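Local coordinates for protein glycoside hydrolase family 31 (Trueperella pyogenes, PDB 5I0F) that degrades the cyclic glucan cycloalternan, probably hydrolysing it through the covalent glycosyl-enzyme intermediate of retaining family 31 glycosidases, at residues G137-D142 and P151-S156; T160-F165 and L249-L254; E533-E538 and P568-E573; A563-P568 and H591-H596. All coordinates share one frame; numbering follows the deposited sequence. Where two conformers were deposited one is given.

Contact 1 (G137-D142 and P151-S156); sequences GHIDID and PLWLVS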
# COMPACT_ATOMS: atom_id res chain seq x y z
N GLY A 137 27.58 -3.73 -17.16
CA GLY A 137 26.47 -2.92 -17.67
C GLY A 137 26.79 -1.44 -17.57
O GLY A 137 27.94 -1.04 -17.39
N HIS A 138 25.74 -0.62 -17.64
CA HIS A 138 25.86 0.81 -17.77
C HIS A 138 24.71 1.47 -16.99
O HIS A 138 23.56 1.03 -17.09
CB HIS A 138 25.84 1.12 -19.27
CG HIS A 138 25.57 2.55 -19.61
ND1 HIS A 138 26.46 3.56 -19.33
CD2 HIS A 138 24.54 3.13 -20.26
CE1 HIS A 138 25.98 4.71 -19.76
NE2 HIS A 138 24.80 4.48 -20.33
N ILE A 139 25.03 2.47 -16.17
CA ILE A 139 24.04 3.31 -15.53
C ILE A 139 23.83 4.55 -16.41
O ILE A 139 24.75 5.36 -16.55
CB ILE A 139 24.46 3.76 -14.11
CG1 ILE A 139 24.93 2.58 -13.24
CG2 ILE A 139 23.32 4.49 -13.43
CD1 ILE A 139 23.89 1.53 -12.97
N ASP A 140 22.63 4.70 -16.97
CA ASP A 140 22.28 5.85 -17.80
C ASP A 140 21.74 6.92 -16.84
O ASP A 140 20.59 6.84 -16.40
CB ASP A 140 21.24 5.42 -18.86
CG ASP A 140 20.72 6.59 -19.72
OD1 ASP A 140 21.25 7.70 -19.58
OD2 ASP A 140 19.77 6.40 -20.51
N ILE A 141 22.60 7.86 -16.48
CA ILE A 141 22.30 8.88 -15.46
C ILE A 141 23.06 10.18 -15.80
O ILE A 141 24.22 10.13 -16.16
CB ILE A 141 22.68 8.38 -14.03
CG1 ILE A 141 22.29 9.42 -12.97
CG2 ILE A 141 24.17 8.06 -13.93
CD1 ILE A 141 22.35 8.93 -11.53
N ASP A 142 22.38 11.31 -15.65
CA ASP A 142 22.94 12.64 -15.93
C ASP A 142 23.20 13.34 -14.60
O ASP A 142 23.19 12.69 -13.56
CB ASP A 142 21.95 13.42 -16.80
CG ASP A 142 21.69 12.74 -18.13
OD1 ASP A 142 22.68 12.48 -18.85
OD2 ASP A 142 20.52 12.43 -18.47
N PRO A 151 29.65 1.87 -9.48
CA PRO A 151 28.89 0.67 -9.87
C PRO A 151 29.56 -0.69 -9.61
O PRO A 151 30.70 -0.91 -10.02
CB PRO A 151 28.64 0.86 -11.37
CG PRO A 151 28.69 2.33 -11.58
CD PRO A 151 29.75 2.82 -10.62
N LEU A 152 28.87 -1.56 -8.90
CA LEU A 152 29.26 -2.97 -8.74
C LEU A 152 28.13 -3.88 -9.22
O LEU A 152 26.97 -3.68 -8.84
CB LEU A 152 29.57 -3.25 -7.27
CG LEU A 152 30.86 -2.65 -6.69
CD1 LEU A 152 30.89 -2.83 -5.18
CD2 LEU A 152 32.08 -3.28 -7.33
N TRP A 153 28.47 -4.89 -10.02
CA TRP A 153 27.48 -5.76 -10.70
C TRP A 153 27.59 -7.16 -10.12
O TRP A 153 28.69 -7.69 -10.03
CB TRP A 153 27.74 -5.77 -12.21
CG TRP A 153 27.73 -4.39 -12.82
CD1 TRP A 153 28.79 -3.54 -12.93
CD2 TRP A 153 26.60 -3.70 -13.37
NE1 TRP A 153 28.40 -2.36 -13.53
CE2 TRP A 153 27.06 -2.44 -13.81
CE3 TRP A 153 25.25 -4.05 -13.56
CZ2 TRP A 153 26.20 -1.50 -14.41
CZ3 TRP A 153 24.40 -3.12 -14.15
CH2 TRP A 153 24.88 -1.85 -14.57
N LEU A 154 26.46 -7.73 -9.69
CA LEU A 154 26.43 -9.05 -9.07
C LEU A 154 26.28 -10.08 -10.19
O LEU A 154 25.19 -10.24 -10.75
CB LEU A 154 25.31 -9.16 -8.04
CG LEU A 154 25.28 -10.47 -7.24
CD1 LEU A 154 26.56 -10.68 -6.44
CD2 LEU A 154 24.06 -10.53 -6.32
N VAL A 155 27.37 -10.78 -10.49
CA VAL A 155 27.45 -11.62 -11.68
C VAL A 155 27.77 -13.08 -11.36
O VAL A 155 28.54 -13.38 -10.46
CB VAL A 155 28.50 -11.12 -12.70
CG1 VAL A 155 28.11 -9.75 -13.24
CG2 VAL A 155 29.91 -11.12 -12.11
N SER A 156 27.17 -13.97 -12.15
CA SER A 156 27.49 -15.40 -12.11
C SER A 156 27.66 -15.89 -13.54
O SER A 156 27.54 -15.10 -14.48
CB SER A 156 26.37 -16.19 -11.43
OG SER A 156 25.20 -16.20 -12.24
O HOH W 1 29.57 -0.03 -14.94
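Gly137 lies over the indole of Trp153, where two sheets of a beta-sandwich-like region close on each other. Strand 138-141 is the outermost strand of one sheet, bonded to strand 263-271, and strand 152-155 belongs to the other, between strands 130-132 and 160-168. The strands do not pair; the backbone at Gly137-His138 and the side chain of Ile139 pack on Trp153 and Pro151. Gly137 CA sits 3.8 Å from the centroid of the six-membered ring of Trp153, a CH-pi contact only 20° off the ring normal. The peptide that follows slants across the same ring, with Gly137 C 3.2 Å from Trp153 CZ2. With no side chain at Gly137, the backbone can settle this close to the indole. A water in the ring plane accepts from Trp153 NE1 at 3.0 Å and donates to Gly137 O at 3.1 Å, so the buried indole N-H is satisfied and tied to the carbonyl beside it. The Ile139 side chain runs alongside the indole, pointing the opposite way. CG1 of Ile139 lies anti to its carbonyl carbon (chi1 -50°), which carries CD1 to 3.9 Å from Trp153 CH2. In the shell beyond, Val163 of strand 160-168 touches Trp153, Val264 packs on Ile139, and Phe146 touches Pro151. Ile139 also meets Pro151, CG1 to CG at 4.1 Å.

Contact 2 (T160-F165 and L249-L254); sequences THRVKF and LIEVDL. With CA (calcium ion), chain K.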
# COMPACT_ATOMS: atom_id res chain seq x y z
N THR A 160 23.71 -11.52 -14.89
CA THR A 160 23.89 -10.37 -14.01
C THR A 160 22.58 -10.13 -13.24
O THR A 160 21.54 -9.90 -13.85
CB THR A 160 24.27 -9.12 -14.83
OG1 THR A 160 25.37 -9.46 -15.68
CG2 THR A 160 24.68 -7.96 -13.93
N HIS A 161 22.64 -10.20 -11.92
CA HIS A 161 21.43 -10.30 -11.11
C HIS A 161 21.01 -9.01 -10.43
O HIS A 161 19.80 -8.76 -10.30
CB HIS A 161 21.59 -11.40 -10.06
CG HIS A 161 22.06 -12.69 -10.63
ND1 HIS A 161 21.25 -13.53 -11.35
CD2 HIS A 161 23.29 -13.26 -10.64
CE1 HIS A 161 21.94 -14.58 -11.76
NE2 HIS A 161 23.18 -14.44 -11.35
N ARG A 162 21.99 -8.24 -9.98
CA ARG A 162 21.75 -6.96 -9.27
C ARG A 162 22.87 -5.97 -9.58
O ARG A 162 23.94 -6.36 -10.07
CB ARG A 162 21.69 -7.18 -7.75
CG ARG A 162 20.51 -8.02 -7.27
CD ARG A 162 20.05 -7.65 -5.87
NE ARG A 162 21.07 -7.94 -4.88
CZ ARG A 162 21.29 -9.14 -4.34
NH1 ARG A 162 20.59 -10.21 -4.70
NH2 ARG A 162 22.26 -9.28 -3.45
N VAL A 163 22.63 -4.70 -9.29
CA VAL A 163 23.69 -3.71 -9.39
C VAL A 163 23.58 -2.80 -8.19
O VAL A 163 22.49 -2.55 -7.70
CB VAL A 163 23.60 -2.91 -10.71
CG1 VAL A 163 22.27 -2.16 -10.84
CG2 VAL A 163 24.77 -1.94 -10.86
N LYS A 164 24.72 -2.32 -7.70
CA LYS A 164 24.67 -1.23 -6.75
C LYS A 164 25.57 -0.08 -7.17
O LYS A 164 26.58 -0.27 -7.85
CB LYS A 164 24.92 -1.68 -5.31
CG LYS A 164 26.26 -2.28 -5.04
CD LYS A 164 26.21 -3.15 -3.78
CE LYS A 164 27.59 -3.75 -3.54
NZ LYS A 164 27.66 -4.52 -2.28
N PHE A 165 25.17 1.11 -6.77
CA PHE A 165 25.89 2.33 -7.11
C PHE A 165 25.54 3.41 -6.09
O PHE A 165 24.67 3.19 -5.24
CB PHE A 165 25.61 2.76 -8.56
CG PHE A 165 24.18 3.12 -8.82
CD1 PHE A 165 23.26 2.15 -9.20
CD2 PHE A 165 23.75 4.44 -8.67
CE1 PHE A 165 21.93 2.50 -9.45
CE2 PHE A 165 22.43 4.79 -8.90
CZ PHE A 165 21.52 3.82 -9.30
N LEU A 249 23.44 4.88 -1.13
CA LEU A 249 23.75 3.64 -1.83
C LEU A 249 22.44 3.04 -2.32
O LEU A 249 21.51 2.87 -1.53
CB LEU A 249 24.44 2.65 -0.90
CG LEU A 249 25.57 3.19 -0.03
CD1 LEU A 249 26.15 2.07 0.83
CD2 LEU A 249 26.65 3.84 -0.87
N ILE A 250 22.39 2.75 -3.62
CA ILE A 250 21.19 2.26 -4.28
C ILE A 250 21.53 0.89 -4.81
O ILE A 250 22.56 0.72 -5.46
CB ILE A 250 20.79 3.19 -5.45
CG1 ILE A 250 20.47 4.59 -4.89
CG2 ILE A 250 19.55 2.67 -6.19
CD1 ILE A 250 20.09 5.60 -5.93
N GLU A 251 20.67 -0.09 -4.54
CA GLU A 251 20.80 -1.43 -5.11
C GLU A 251 19.51 -1.76 -5.87
O GLU A 251 18.41 -1.47 -5.41
CB GLU A 251 21.09 -2.44 -4.01
CG GLU A 251 21.50 -3.81 -4.50
CD GLU A 251 22.26 -4.64 -3.45
OE1 GLU A 251 22.29 -5.89 -3.61
OE2 GLU A 251 22.82 -4.07 -2.49
N VAL A 252 19.66 -2.35 -7.05
CA VAL A 252 18.58 -2.53 -7.99
C VAL A 252 18.56 -3.99 -8.44
O VAL A 252 19.60 -4.54 -8.88
CB VAL A 252 18.80 -1.62 -9.22
CG1 VAL A 252 17.66 -1.75 -10.20
CG2 VAL A 252 19.01 -0.17 -8.79
N ASP A 253 17.40 -4.63 -8.33
CA ASP A 253 17.20 -5.97 -8.93
C ASP A 253 17.17 -5.83 -10.45
O ASP A 253 16.58 -4.88 -10.99
CB ASP A 253 15.92 -6.60 -8.39
CG ASP A 253 15.59 -7.92 -9.05
OD1 ASP A 253 16.48 -8.78 -9.19
OD2 ASP A 253 14.41 -8.12 -9.46
N LEU A 254 17.82 -6.76 -11.15
CA LEU A 254 17.86 -6.79 -12.61
C LEU A 254 17.03 -7.95 -13.18
O LEU A 254 16.45 -8.70 -12.42
CB LEU A 254 19.31 -6.87 -13.08
CG LEU A 254 20.18 -5.67 -12.68
CD1 LEU A 254 21.62 -5.90 -13.09
CD2 LEU A 254 19.64 -4.38 -13.29
CA CA K . 15.18 -10.04 -11.07
O HOH W 2 17.61 -10.77 -10.96
O HOH W 3 23.59 -7.81 -1.63
O HOH W 4 24.97 -5.45 -1.32
O HOH W 5 14.84 -11.99 -12.54
O HOH W 6 14.29 -11.19 -9.24
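Strands 160-165 and 249-253 pair antiparallel in the middle of a six-stranded sheet, with Arg162 facing Asp253 and Phe165 facing Ile250. Backbone bonds run in both directions at the hydrogen-bonded pairs Val163-Val252 and Phe165-Ile250; the straightest, Ile250 N to Phe165 O, measures 2.8 Å at 177°. Leu254 N adds a bond to His161 O where the second strand ends.

Charged groups occupy the face carrying Arg162, Lys164, Glu251 and Asp253. NE of Arg162 gives a salt bridge to Glu251 OE1, 2.7 Å long, on the anti lone pair of that oxygen and in the guanidinium plane. Guanidinium and carboxylate are only 22° from coplanar, and a water linking Arg162 NH2 to Glu251 OE1 reinforces the grip. Another water joins Lys164 NZ to Glu251 OE2, so each carboxylate oxygen is tied to one basic side chain.

Apolar groups fill the other face. CB of Ile250 stands 4.2 Å from the centroid of the Phe165 ring, over its face, and Val252 CG2 approaches Phe165 CE1 obliquely. CG of Phe165 lies between its backbone N and carbonyl carbon (chi1 64°), which turns the ring across the neighbouring strand.

A calcium ion is bound at the second strand's end, Asp486 among its ligands: Asp253 chelates it through OD1 and OD2, Leu254 O binds at 2.3 Å, and one of its waters donates to His161 O.

Contact 3 (E533-E538 and P568-E573); sequences EDSTWE and PVPEAE. With CA (calcium ion), chain E.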
# COMPACT_ATOMS: atom_id res chain seq x y z
N GLU A 533 -4.82 0.35 10.37
CA GLU A 533 -4.14 0.62 11.63
C GLU A 533 -5.01 0.43 12.87
O GLU A 533 -6.24 0.41 12.81
CB GLU A 533 -3.55 2.05 11.67
CG GLU A 533 -2.03 2.16 11.38
CD GLU A 533 -1.12 1.59 12.47
OE1 GLU A 533 -1.53 0.64 13.20
OE2 GLU A 533 0.04 2.08 12.61
N ASP A 534 -4.33 0.32 14.00
CA ASP A 534 -4.94 0.36 15.32
C ASP A 534 -5.37 1.80 15.68
O ASP A 534 -4.91 2.78 15.09
CB ASP A 534 -3.94 -0.14 16.37
CG ASP A 534 -3.70 -1.64 16.27
OD1 ASP A 534 -4.66 -2.42 16.46
OD2 ASP A 534 -2.55 -2.05 15.99
N SER A 535 -6.28 1.90 16.65
CA SER A 535 -6.72 3.17 17.16
C SER A 535 -5.81 3.64 18.28
O SER A 535 -6.17 3.54 19.48
CB SER A 535 -8.18 3.11 17.66
OG SER A 535 -9.08 2.93 16.57
N THR A 536 -4.66 4.16 17.88
CA THR A 536 -3.62 4.62 18.80
C THR A 536 -3.07 6.00 18.42
O THR A 536 -3.13 6.41 17.24
CB THR A 536 -2.44 3.65 18.84
OG1 THR A 536 -1.75 3.63 17.59
CG2 THR A 536 -2.88 2.23 19.24
N TRP A 537 -2.46 6.66 19.41
CA TRP A 537 -1.77 7.93 19.15
C TRP A 537 -0.58 7.75 18.20
O TRP A 537 -0.37 8.57 17.33
CB TRP A 537 -1.33 8.62 20.44
CG TRP A 537 -2.50 9.01 21.27
CD1 TRP A 537 -3.08 8.28 22.27
CD2 TRP A 537 -3.24 10.23 21.17
NE1 TRP A 537 -4.15 8.98 22.81
CE2 TRP A 537 -4.27 10.18 22.15
CE3 TRP A 537 -3.14 11.37 20.36
CZ2 TRP A 537 -5.19 11.22 22.34
CZ3 TRP A 537 -4.06 12.41 20.56
CH2 TRP A 537 -5.07 12.32 21.53
N GLU A 538 0.17 6.66 18.35
CA GLU A 538 1.30 6.40 17.46
C GLU A 538 0.84 6.21 16.01
O GLU A 538 1.48 6.74 15.08
CB GLU A 538 2.14 5.18 17.93
CG GLU A 538 3.41 4.93 17.10
CD GLU A 538 4.26 6.19 16.85
OE1 GLU A 538 4.51 7.00 17.80
OE2 GLU A 538 4.66 6.40 15.66
N PRO A 568 -11.25 -2.12 19.67
CA PRO A 568 -12.26 -1.29 20.34
C PRO A 568 -12.25 0.14 19.78
O PRO A 568 -11.23 0.60 19.28
CB PRO A 568 -11.81 -1.32 21.80
CG PRO A 568 -11.19 -2.67 21.95
CD PRO A 568 -10.47 -2.91 20.64
N VAL A 569 -13.38 0.83 19.86
CA VAL A 569 -13.41 2.23 19.39
C VAL A 569 -12.27 3.07 20.05
O VAL A 569 -11.89 2.81 21.19
CB VAL A 569 -14.77 2.92 19.59
CG1 VAL A 569 -15.88 2.15 18.86
CG2 VAL A 569 -15.12 3.07 21.06
N PRO A 570 -11.75 4.08 19.33
CA PRO A 570 -10.75 4.95 19.92
C PRO A 570 -11.30 5.65 21.15
O PRO A 570 -12.50 5.93 21.21
CB PRO A 570 -10.47 5.96 18.80
CG PRO A 570 -11.67 5.93 17.95
CD PRO A 570 -12.08 4.50 17.96
N GLU A 571 -10.43 5.91 22.12
CA GLU A 571 -10.79 6.73 23.29
C GLU A 571 -11.27 8.09 22.80
O GLU A 571 -10.85 8.55 21.72
CB GLU A 571 -9.59 6.88 24.25
CG GLU A 571 -8.52 7.89 23.82
CD GLU A 571 -7.50 8.22 24.91
OE1 GLU A 571 -6.27 8.20 24.63
OE2 GLU A 571 -7.92 8.52 26.05
N ALA A 572 -12.11 8.75 23.59
CA ALA A 572 -12.79 9.97 23.13
C ALA A 572 -11.79 11.03 22.66
O ALA A 572 -12.00 11.66 21.64
CB ALA A 572 -13.69 10.55 24.23
N GLU A 573 -10.71 11.22 23.41
CA GLU A 573 -9.75 12.27 23.13
C GLU A 573 -9.04 12.07 21.79
O GLU A 573 -8.80 13.03 21.05
CB GLU A 573 -8.71 12.37 24.27
CG GLU A 573 -7.85 13.60 24.17
CD GLU A 573 -6.82 13.69 25.29
OE1 GLU A 573 -6.17 14.75 25.38
OE2 GLU A 573 -6.61 12.70 26.04
CA CA E . -5.58 -2.70 18.82
O HOH W 7 -6.70 -0.70 18.16
O HOH W 8 -6.97 -4.07 17.18
O HOH W 9 -7.15 -3.66 20.20
O HOH W 10 -3.94 -4.64 18.89
O HOH W 11 -3.75 -1.62 19.79
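Pro568 and Ser535 meet only loosely, near the start of the second segment, with Pro568 O 4.2 Å from Ser535 OG. Pro570 makes the closer approach: its ring lies against the Ser535 side chain, CD 3.7 Å from OG and CB 3.8 Å from Ser535 CB. The Ser535 hydroxyl finds its polar partners elsewhere, on Ala563 O and Arg604. Ser535 is the centre of an inverse gamma turn, and its N-H donates to a water bound to calcium, next to the aspartate ligand Asp534.

Glu571, at the N-cap position of helix 572-583, supplies the hydrogen bond of this contact. Trp537 NE1 donates to Glu571 OE1 over 2.9 Å at 163°; the oxygen lies in the indole plane, at the ring's edge, and is met on its anti side, 23° out of the carboxylate plane. The two side chains cross at about a right angle. With Glu571 CG between its backbone N and carbonyl carbon (chi1 78°) and the chain extended beyond, OE1 arrives at the indole N-H.

Glu573 then lays CG 4.0 Å from Trp537 CZ2, while its own carboxylate binds Gly686 N.

Both segments lead into helices of the TIM barrel, 537-551 and 572-583. Trp537, in the first turn of the former, packs on Leu574 and Arg577 of the latter, while Pro570 packs on Tyr575.

Contact 4 (A563-P568 and H591-H596); sequences AGFSGP and HSEFHH. With GLC (alpha-D-glucopyranose), chain B; BGC (beta-D-glucopyranose), chain C; GLC (alpha-D-glucopyranose), chain D.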
# COMPACT_ATOMS: atom_id res chain seq x y z
N ALA A 563 -8.66 8.14 13.36
CA ALA A 563 -8.60 7.49 14.65
C ALA A 563 -8.47 5.97 14.64
O ALA A 563 -8.63 5.34 15.68
CB ALA A 563 -9.77 7.94 15.53
N GLY A 564 -8.15 5.38 13.49
CA GLY A 564 -7.96 3.95 13.37
C GLY A 564 -9.26 3.15 13.19
O GLY A 564 -10.34 3.50 13.71
N PHE A 565 -9.15 2.05 12.45
CA PHE A 565 -10.32 1.21 12.15
C PHE A 565 -10.41 -0.09 12.94
O PHE A 565 -11.48 -0.70 12.95
CB PHE A 565 -10.46 0.99 10.64
CG PHE A 565 -9.90 -0.31 10.11
CD1 PHE A 565 -8.65 -0.79 10.45
CD2 PHE A 565 -10.61 -1.00 9.14
CE1 PHE A 565 -8.16 -1.98 9.91
CE2 PHE A 565 -10.12 -2.17 8.59
CZ PHE A 565 -8.89 -2.67 8.97
N SER A 566 -9.31 -0.50 13.58
CA SER A 566 -9.19 -1.84 14.18
C SER A 566 -9.24 -1.78 15.70
O SER A 566 -8.69 -0.87 16.32
CB SER A 566 -7.89 -2.50 13.73
OG SER A 566 -7.71 -3.79 14.30
N GLY A 567 -9.88 -2.78 16.30
CA GLY A 567 -9.98 -2.90 17.76
C GLY A 567 -11.15 -2.13 18.34
O GLY A 567 -11.97 -1.56 17.60
N PRO A 568 -11.25 -2.12 19.67
CA PRO A 568 -12.26 -1.29 20.34
C PRO A 568 -12.25 0.14 19.78
O PRO A 568 -11.23 0.60 19.28
CB PRO A 568 -11.81 -1.32 21.80
CG PRO A 568 -11.19 -2.67 21.95
CD PRO A 568 -10.47 -2.91 20.64
N HIS A 591 -13.99 4.86 9.28
CA HIS A 591 -14.11 3.46 8.86
C HIS A 591 -13.95 2.53 10.06
O HIS A 591 -13.34 2.90 11.07
CB HIS A 591 -13.07 3.18 7.76
CG HIS A 591 -13.10 1.79 7.20
ND1 HIS A 591 -14.26 1.16 6.82
CD2 HIS A 591 -12.09 0.94 6.89
CE1 HIS A 591 -13.97 -0.06 6.38
NE2 HIS A 591 -12.66 -0.21 6.40
N SER A 592 -14.49 1.33 9.95
CA SER A 592 -14.31 0.30 10.97
C SER A 592 -14.13 -1.10 10.38
O SER A 592 -14.82 -1.51 9.43
CB SER A 592 -15.49 0.28 11.94
OG SER A 592 -16.73 0.04 11.28
N GLU A 593 -13.23 -1.84 11.01
CA GLU A 593 -12.92 -3.20 10.59
C GLU A 593 -14.02 -4.19 11.00
O GLU A 593 -14.69 -4.01 12.01
CB GLU A 593 -11.59 -3.61 11.25
CG GLU A 593 -11.02 -4.95 10.78
CD GLU A 593 -9.65 -5.23 11.38
OE1 GLU A 593 -9.45 -4.98 12.57
OE2 GLU A 593 -8.76 -5.70 10.65
N PHE A 594 -14.16 -5.25 10.20
CA PHE A 594 -15.00 -6.41 10.47
C PHE A 594 -14.70 -6.95 11.86
O PHE A 594 -13.54 -7.06 12.24
CB PHE A 594 -14.71 -7.53 9.46
CG PHE A 594 -15.63 -8.71 9.55
CD1 PHE A 594 -17.01 -8.57 9.41
CD2 PHE A 594 -15.11 -9.99 9.74
CE1 PHE A 594 -17.86 -9.66 9.49
CE2 PHE A 594 -15.96 -11.10 9.81
CZ PHE A 594 -17.33 -10.94 9.67
N HIS A 595 -15.76 -7.32 12.58
CA HIS A 595 -15.69 -7.83 13.97
C HIS A 595 -16.74 -8.96 14.19
O HIS A 595 -17.21 -9.18 15.32
CB HIS A 595 -15.91 -6.61 14.87
CG HIS A 595 -15.85 -6.89 16.34
ND1 HIS A 595 -16.81 -6.43 17.22
CD2 HIS A 595 -14.93 -7.55 17.09
CE1 HIS A 595 -16.49 -6.80 18.44
NE2 HIS A 595 -15.36 -7.49 18.39
N HIS A 596 -17.09 -9.68 13.11
CA HIS A 596 -18.05 -10.80 13.15
C HIS A 596 -19.41 -10.42 13.76
O HIS A 596 -20.09 -11.26 14.33
CB HIS A 596 -17.43 -12.01 13.90
CG HIS A 596 -16.23 -12.58 13.22
ND1 HIS A 596 -16.31 -13.59 12.28
CD2 HIS A 596 -14.91 -12.29 13.35
CE1 HIS A 596 -15.10 -13.88 11.84
NE2 HIS A 596 -14.23 -13.11 12.48
C1 GLC B . -8.03 -10.23 11.65
C2 GLC B . -8.99 -9.26 12.32
C3 GLC B . -10.36 -9.32 11.65
C4 GLC B . -10.25 -9.10 10.14
C5 GLC B . -9.27 -10.13 9.57
C6 GLC B . -9.04 -10.08 8.05
O1 GLC B . -8.45 -11.58 11.89
O2 GLC B . -9.11 -9.57 13.71
O3 GLC B . -11.20 -8.34 12.26
O4 GLC B . -11.52 -9.23 9.50
O5 GLC B . -8.00 -9.99 10.24
O6 GLC B . -8.97 -8.74 7.52
C2 BGC C . -9.03 -2.85 3.84
C3 BGC C . -10.04 -2.53 4.95
C4 BGC C . -11.34 -3.28 4.68
C5 BGC C . -11.08 -4.78 4.52
C6 BGC C . -12.36 -5.46 4.05
C1 BGC C . -9.30 -4.06 2.91
O2 BGC C . -7.66 -2.41 4.00
O3 BGC C . -10.26 -1.12 5.03
O4 BGC C . -12.28 -3.05 5.75
O5 BGC C . -10.01 -5.11 3.60
O6 BGC C . -12.23 -6.89 4.10
C1 GLC D . -7.79 -8.01 7.92
C2 GLC D . -7.95 -6.55 7.48
C3 GLC D . -7.81 -6.44 5.96
C4 GLC D . -6.47 -7.02 5.53
C5 GLC D . -6.43 -8.48 5.99
C6 GLC D . -5.14 -9.19 5.60
O2 GLC D . -9.21 -6.05 7.92
O3 GLC D . -7.91 -5.06 5.58
O4 GLC D . -6.31 -6.89 4.10
O5 GLC D . -6.57 -8.56 7.42
O6 GLC D . -4.02 -8.73 6.36
O HOH W 12 -13.47 -2.45 14.26
O HOH W 13 -11.70 -4.55 15.05
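Glu593 crosses the ring of Phe565 on its way to the bound sugars. Its N-H donates to Phe565 O at 2.9 Å, from above the carbonyl plane. CB sits over the Phe565 face, 3.5 Å from the ring centroid and 18° off the normal, a CH-pi contact. CG, anti to the backbone N (chi1 -172°), lies 3.6 Å from Phe565 CZ, and the chain runs on extended. At the tip the two oxygens part. OE1 accepts from Ser566 OG at 2.7 Å on its syn side, whereas OE2 accepts from O2 of the chain D glucose at 2.8 Å and is also bonded to Tyr200. The carboxylate is thus gripped from both ends, which would fix its rotation.

Beside Phe565, the ring of His591 is nearly parallel but slid aside, the planes 26° apart with little overlap. NE2 of His591 bonds to O3 and O4 of the beta-glucose (BGC), which Asp532 and Glu330 also bind. Phe594 contributes its carbonyl oxygen, which takes a hydrogen bond from O3 of the chain B glucose. These loops follow the seventh and eighth strands of the barrel, where TIM-barrel glycosidases carry the active site: here they form a wall of the glycan pocket.

How the contacts relate
The four contacts fall into two pairs on opposite sides of the chain's centre. Contacts 1 and 2, centred 7 Å apart, meet in one sheet through neighbouring strands 152-155 and 160-168, while strand 138-141 belongs to the facing sheet; Leu154 O lies 2.8 Å from His161 N, and Trp153 CE3 packs 3.5 Å from Val163 CG2. Contacts 3 and 4, centred 10 Å apart, belong to the TIM barrel; they share Pro568, and Ser535 OG reaches Ala563 O at 2.6 Å. Contact 4 lines the glycan pocket directly; contact 3 lies farther from the sugars, the side chain of Ser535 about 12 Å from the BGC glucose (nearest atoms). About 40 Å separates the centres of contacts 2 and 4.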